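Side-chain contacts in initiator protein NS1 (Murine minute virus, PDB 4R94), which nicks viral DNA through its N-terminal metal-dependent nuclease domain, the part described here, and unwinds it with an ATP-driven helicase to initiate and direct replication: residues I42-Y47 / Q124-H129; F88-L93 / V151-W156. One frame throughout, in Å; residues are numbered along the deposited sequence.

Overall arrangement
From the N terminus the chain meets residues 42-47, 88-93, 124-129 and 151-156 in that order, so the two contacts cross rather than nest. Interaction 1 closes a loop of 76 residues, bringing the turn after strand 40-42 against strand 125-134 of the larger antiparallel sheet. Interaction 2 begins within that loop, on helix 81-104, and ends beyond it on helix 142-160, with 57 residues between its segments. Their centres lie about 11 Å apart and the two are in direct contact: Phe-90 CD2 is 3.5 Å from Trp-126 CZ2, and Trp-153 CZ2 is 3.6 Å from Trp-126 CH2. A cluster of aromatic side chains around Trp-126 joins both helices to the metal-binding strand.

Interaction 1 of 2, residues I42-Y47 / Q124-H129; sequences IGWNSY and QGWHCH. With MG (magnesium ion), chain B.
The turn that presents Trp-44 to Trp-126 is braced by a 2.9 Å hydrogen bond from Gly-43 N to Ser-46 OG, alongside its backbone bond from Ser-46 N to Gly-43 O. Trp-44 takes the second position of this type I beta turn. Its CG sits between the backbone N and the carbonyl carbon (chi1 84°), which carries the six-membered ring toward the strand. Trp-44 CE3 comes to 3.5 Å from Trp-126 CB, and Trp-44 CZ3 to 3.9 Å from Trp-126 CG, so it is the root of the second indole that is touched. The planes differ by 23°, yet the six-membered ring of Trp-44 and the five-membered ring of Trp-126 have centroids 5.6 Å apart: the rings are so offset that little of one lies over the other. The Trp-126 indole extends beyond this contact, its NE1 bonded to His-118 ND1.

One residue on, His-127 ND1 donates to Gly-125 O at 3.0 Å, nearly straight (167°) and in both the ring and carbonyl planes. This bond and the metal probably fix the ring's rotation, with His-127 NE2 2.3 Å from the magnesium ion. His-129 NE2 binds the metal at 2.2 Å, and Glu-119 with three waters completes six ligands. Residues 127-129 match the RCR-2 motif, the His-hydrophobic-His pattern of HUH nucleases.

The turn lies between strand 40-42 and helix 54-70. Trp-44 packs on Thr-83 and Gln-86 of helix 81-104 and meets Trp-120 of strand 112-121 edge-to-face, while Phe-90 from the same helix stacks on Trp-126.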
# COMPACT_ATOMS: atom_id res chain seq x y z
N ILE A 42 -3.07 1.29 -21.19
CA ILE A 42 -2.35 0.88 -19.99
C ILE A 42 -3.27 1.08 -18.81
O ILE A 42 -3.43 2.21 -18.33
CB ILE A 42 -1.04 1.67 -19.81
CG1 ILE A 42 -0.26 1.68 -21.13
CG2 ILE A 42 -0.21 1.09 -18.67
CD1 ILE A 42 1.01 2.50 -21.06
N GLY A 43 -3.91 0.01 -18.36
CA GLY A 43 -4.88 0.08 -17.29
C GLY A 43 -4.24 -0.18 -15.95
O GLY A 43 -3.00 -0.31 -15.86
N TRP A 44 -5.07 -0.30 -14.93
CA TRP A 44 -4.60 -0.44 -13.55
C TRP A 44 -3.81 -1.73 -13.38
O TRP A 44 -2.89 -1.81 -12.54
CB TRP A 44 -5.77 -0.39 -12.58
CG TRP A 44 -6.46 -1.71 -12.39
CD1 TRP A 44 -7.54 -2.18 -13.10
CD2 TRP A 44 -6.15 -2.71 -11.42
NE1 TRP A 44 -7.90 -3.42 -12.64
CE2 TRP A 44 -7.07 -3.77 -11.60
CE3 TRP A 44 -5.18 -2.83 -10.43
CZ2 TRP A 44 -7.04 -4.93 -10.83
CZ3 TRP A 44 -5.15 -3.97 -9.65
CH2 TRP A 44 -6.07 -5.01 -9.86
N ASN A 45 -4.16 -2.74 -14.18
CA ASN A 45 -3.57 -4.06 -14.06
C ASN A 45 -2.67 -4.40 -15.25
O ASN A 45 -2.57 -5.56 -15.64
CB ASN A 45 -4.67 -5.11 -13.89
CG ASN A 45 -5.70 -5.09 -15.02
OD1 ASN A 45 -5.50 -4.44 -16.04
ND2 ASN A 45 -6.79 -5.84 -14.84
N SER A 46 -2.02 -3.40 -15.81
CA SER A 46 -1.11 -3.63 -16.93
C SER A 46 0.34 -3.68 -16.47
O SER A 46 1.24 -3.33 -17.22
CB SER A 46 -1.26 -2.53 -17.99
OG SER A 46 -2.56 -2.56 -18.57
N TYR A 47 0.56 -4.15 -15.24
CA TYR A 47 1.90 -4.16 -14.64
C TYR A 47 2.23 -5.53 -14.07
O TYR A 47 2.63 -5.67 -12.91
CB TYR A 47 1.99 -3.08 -13.55
CG TYR A 47 1.68 -1.70 -14.08
CD1 TYR A 47 2.68 -0.91 -14.65
CD2 TYR A 47 0.39 -1.18 -14.02
CE1 TYR A 47 2.42 0.35 -15.15
CE2 TYR A 47 0.12 0.10 -14.50
CZ TYR A 47 1.14 0.86 -15.07
OH TYR A 47 0.87 2.13 -15.55
N GLN A 124 -11.65 5.48 -8.01
CA GLN A 124 -10.28 5.28 -8.47
C GLN A 124 -9.86 3.82 -8.64
O GLN A 124 -8.85 3.54 -9.29
CB GLN A 124 -9.29 5.95 -7.52
CG GLN A 124 -9.16 5.26 -6.17
CD GLN A 124 -8.15 5.94 -5.26
OE1 GLN A 124 -7.00 6.15 -5.65
NE2 GLN A 124 -8.59 6.30 -4.05
N GLY A 125 -10.59 2.88 -8.04
CA GLY A 125 -10.21 1.49 -8.14
C GLY A 125 -9.04 1.17 -7.23
O GLY A 125 -8.99 1.68 -6.12
N TRP A 126 -8.10 0.36 -7.71
CA TRP A 126 -7.02 -0.13 -6.84
C TRP A 126 -6.15 1.01 -6.35
O TRP A 126 -5.76 1.89 -7.12
CB TRP A 126 -6.12 -1.16 -7.54
CG TRP A 126 -4.91 -1.41 -6.69
CD1 TRP A 126 -4.81 -2.29 -5.65
CD2 TRP A 126 -3.65 -0.72 -6.77
NE1 TRP A 126 -3.55 -2.21 -5.09
CE2 TRP A 126 -2.83 -1.25 -5.75
CE3 TRP A 126 -3.13 0.27 -7.61
CZ2 TRP A 126 -1.51 -0.79 -5.53
CZ3 TRP A 126 -1.83 0.71 -7.40
CH2 TRP A 126 -1.04 0.18 -6.36
N HIS A 127 -5.83 0.98 -5.06
CA HIS A 127 -4.83 1.87 -4.50
C HIS A 127 -4.29 1.24 -3.23
O HIS A 127 -4.86 0.28 -2.72
CB HIS A 127 -5.40 3.26 -4.20
CG HIS A 127 -6.55 3.26 -3.25
ND1 HIS A 127 -7.80 2.79 -3.59
CD2 HIS A 127 -6.63 3.68 -1.97
CE1 HIS A 127 -8.61 2.94 -2.56
NE2 HIS A 127 -7.93 3.47 -1.56
N CYS A 128 -3.18 1.77 -2.73
CA CYS A 128 -2.54 1.16 -1.57
C CYS A 128 -2.16 2.22 -0.55
O CYS A 128 -1.35 3.11 -0.83
CB CYS A 128 -1.32 0.34 -2.04
SG CYS A 128 -0.54 -0.54 -0.69
N HIS A 129 -2.80 2.16 0.61
CA HIS A 129 -2.45 3.02 1.72
C HIS A 129 -1.17 2.55 2.40
O HIS A 129 -0.99 1.36 2.65
CB HIS A 129 -3.57 3.04 2.74
CG HIS A 129 -4.81 3.68 2.24
ND1 HIS A 129 -5.07 5.02 2.41
CD2 HIS A 129 -5.87 3.16 1.58
CE1 HIS A 129 -6.25 5.30 1.89
NE2 HIS A 129 -6.75 4.20 1.36
MG MG B . -8.77 3.95 0.49
O HOH W 1 -8.81 5.93 -0.24
O HOH W 2 -10.70 3.42 -0.27
O HOH W 3 -9.58 4.77 2.19

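Interaction 2 of 2, residues F88-L93 / V151-W156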
# COMPACT_ATOMS: atom_id res chain seq x y z
N PHE A 88 -0.60 -8.69 -5.62
CA PHE A 88 0.62 -9.26 -5.03
C PHE A 88 1.87 -8.58 -5.57
O PHE A 88 2.79 -8.24 -4.83
CB PHE A 88 0.72 -10.77 -5.29
CG PHE A 88 -0.43 -11.56 -4.73
CD1 PHE A 88 -1.19 -11.04 -3.68
CD2 PHE A 88 -0.74 -12.80 -5.24
CE1 PHE A 88 -2.25 -11.77 -3.17
CE2 PHE A 88 -1.80 -13.53 -4.73
CZ PHE A 88 -2.55 -13.02 -3.70
N ILE A 89 1.90 -8.40 -6.89
CA ILE A 89 2.98 -7.66 -7.51
C ILE A 89 3.06 -6.24 -6.95
O ILE A 89 4.13 -5.80 -6.58
CB ILE A 89 2.83 -7.62 -9.04
CG1 ILE A 89 3.08 -9.04 -9.59
CG2 ILE A 89 3.79 -6.61 -9.65
CD1 ILE A 89 2.75 -9.20 -11.06
N PHE A 90 1.94 -5.53 -6.86
CA PHE A 90 2.01 -4.16 -6.35
C PHE A 90 2.49 -4.12 -4.90
O PHE A 90 3.21 -3.21 -4.51
CB PHE A 90 0.66 -3.45 -6.48
CG PHE A 90 0.34 -2.97 -7.86
CD1 PHE A 90 1.35 -2.59 -8.75
CD2 PHE A 90 -0.98 -2.88 -8.27
CE1 PHE A 90 1.03 -2.13 -10.04
CE2 PHE A 90 -1.30 -2.41 -9.54
CZ PHE A 90 -0.29 -2.04 -10.42
N ASP A 91 2.11 -5.13 -4.11
CA ASP A 91 2.57 -5.16 -2.71
C ASP A 91 4.09 -5.21 -2.68
O ASP A 91 4.73 -4.46 -1.94
CB ASP A 91 1.98 -6.36 -1.96
CG ASP A 91 2.09 -6.21 -0.45
OD1 ASP A 91 1.53 -5.24 0.09
OD2 ASP A 91 2.75 -7.08 0.18
N SER A 92 4.67 -6.05 -3.54
CA SER A 92 6.13 -6.13 -3.59
C SER A 92 6.75 -4.82 -4.07
O SER A 92 7.77 -4.40 -3.52
CB SER A 92 6.61 -7.32 -4.48
OG SER A 92 6.41 -7.10 -5.87
N LEU A 93 6.15 -4.16 -5.07
CA LEU A 93 6.71 -2.92 -5.61
C LEU A 93 6.61 -1.75 -4.63
O LEU A 93 7.55 -0.94 -4.52
CB LEU A 93 6.02 -2.55 -6.92
CG LEU A 93 6.23 -3.52 -8.09
CD1 LEU A 93 5.46 -3.00 -9.29
CD2 LEU A 93 7.72 -3.72 -8.43
N VAL A 151 9.40 8.88 -7.28
CA VAL A 151 10.49 8.51 -8.21
C VAL A 151 10.62 7.00 -8.34
O VAL A 151 10.60 6.45 -9.45
CB VAL A 151 11.84 9.10 -7.78
CG1 VAL A 151 12.98 8.50 -8.63
CG2 VAL A 151 11.81 10.62 -7.91
N TYR A 152 10.74 6.31 -7.21
CA TYR A 152 10.93 4.86 -7.26
C TYR A 152 9.68 4.13 -7.77
O TYR A 152 9.80 3.15 -8.50
CB TYR A 152 11.34 4.32 -5.89
CG TYR A 152 12.75 4.73 -5.52
CD1 TYR A 152 13.83 4.39 -6.33
CD2 TYR A 152 12.99 5.46 -4.37
CE1 TYR A 152 15.12 4.77 -6.00
CE2 TYR A 152 14.27 5.85 -4.03
CZ TYR A 152 15.32 5.51 -4.84
OH TYR A 152 16.60 5.90 -4.49
N TRP A 153 8.50 4.64 -7.42
CA TRP A 153 7.25 4.02 -7.84
C TRP A 153 7.12 4.10 -9.36
O TRP A 153 6.82 3.09 -10.02
CB TRP A 153 6.07 4.72 -7.13
CG TRP A 153 4.68 4.24 -7.44
CD1 TRP A 153 3.63 5.02 -7.86
CD2 TRP A 153 4.15 2.91 -7.28
NE1 TRP A 153 2.48 4.26 -7.99
CE2 TRP A 153 2.78 2.96 -7.65
CE3 TRP A 153 4.70 1.68 -6.87
CZ2 TRP A 153 1.95 1.83 -7.62
CZ3 TRP A 153 3.87 0.57 -6.83
CH2 TRP A 153 2.53 0.64 -7.22
N SER A 154 7.37 5.28 -9.92
CA SER A 154 7.25 5.44 -11.36
C SER A 154 8.30 4.58 -12.06
O SER A 154 8.01 3.94 -13.07
CB SER A 154 7.41 6.91 -11.76
OG SER A 154 8.68 7.42 -11.39
N ARG A 155 9.50 4.53 -11.49
CA ARG A 155 10.56 3.71 -12.05
C ARG A 155 10.19 2.24 -12.08
O ARG A 155 10.37 1.58 -13.12
CB ARG A 155 11.85 3.90 -11.26
CG ARG A 155 12.57 5.17 -11.65
CD ARG A 155 13.79 5.41 -10.82
NE ARG A 155 14.84 4.44 -11.12
CZ ARG A 155 16.01 4.39 -10.49
NH1 ARG A 155 16.28 5.26 -9.53
NH2 ARG A 155 16.91 3.47 -10.82
N TRP A 156 9.69 1.73 -10.96
CA TRP A 156 9.32 0.31 -10.90
C TRP A 156 8.12 -0.02 -11.76
O TRP A 156 8.08 -1.07 -12.40
CB TRP A 156 9.06 -0.11 -9.45
CG TRP A 156 10.32 -0.45 -8.74
CD1 TRP A 156 10.91 0.25 -7.73
CD2 TRP A 156 11.20 -1.55 -9.03
NE1 TRP A 156 12.08 -0.36 -7.35
CE2 TRP A 156 12.28 -1.47 -8.14
CE3 TRP A 156 11.15 -2.60 -9.95
CZ2 TRP A 156 13.32 -2.39 -8.13
CZ3 TRP A 156 12.20 -3.53 -9.95
CH2 TRP A 156 13.26 -3.42 -9.04
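Leu-93 fits between two tryptophans from the facing helix and touches each with a different carbon. Its CB lies at the edge of the Trp-153 indole, near the ring plane, 3.8 Å from Trp-153 CZ3. CD1 continues the extended chain of Leu-93, which leaves Leu-93 CD2 as the branch turned to the other indole, 3.9 Å from Trp-156 CE3 and 4.0 Å from Trp-156 CB.

Trp-153 reaches across because its CG is trans to the backbone N (chi1 179°), sending the six-membered ring out toward helix 81-104. There Trp-153 CH2 meets Phe-90 CD1 at 3.8 Å. The Phe-90 ring and the Trp-153 six-membered ring meet obliquely, centroids 5.7 Å apart and planes at 58°. Trp-156 differs, its CG opposite the carbonyl carbon, and the CB and CE3 side of its indole faces Leu-93 CD2.

The 11.3 Å between the segment axes, which run at 139°, is consistent with large indoles filling the interface. The contact joins helices 81-104 and 142-160 of the nuclease domain, and Trp-153 also meets Phe-30 of the central antiparallel sheet edge-to-face.

No hydrogen bond crosses between the segments, which meet by apolar packing alone. About two turns further along helix 81-104, Glu-100 OE1 adds a polar link by accepting from Trp-156 NE1, and Lys-31 O ties Trp-153 NE1 to the end of strand 24-31.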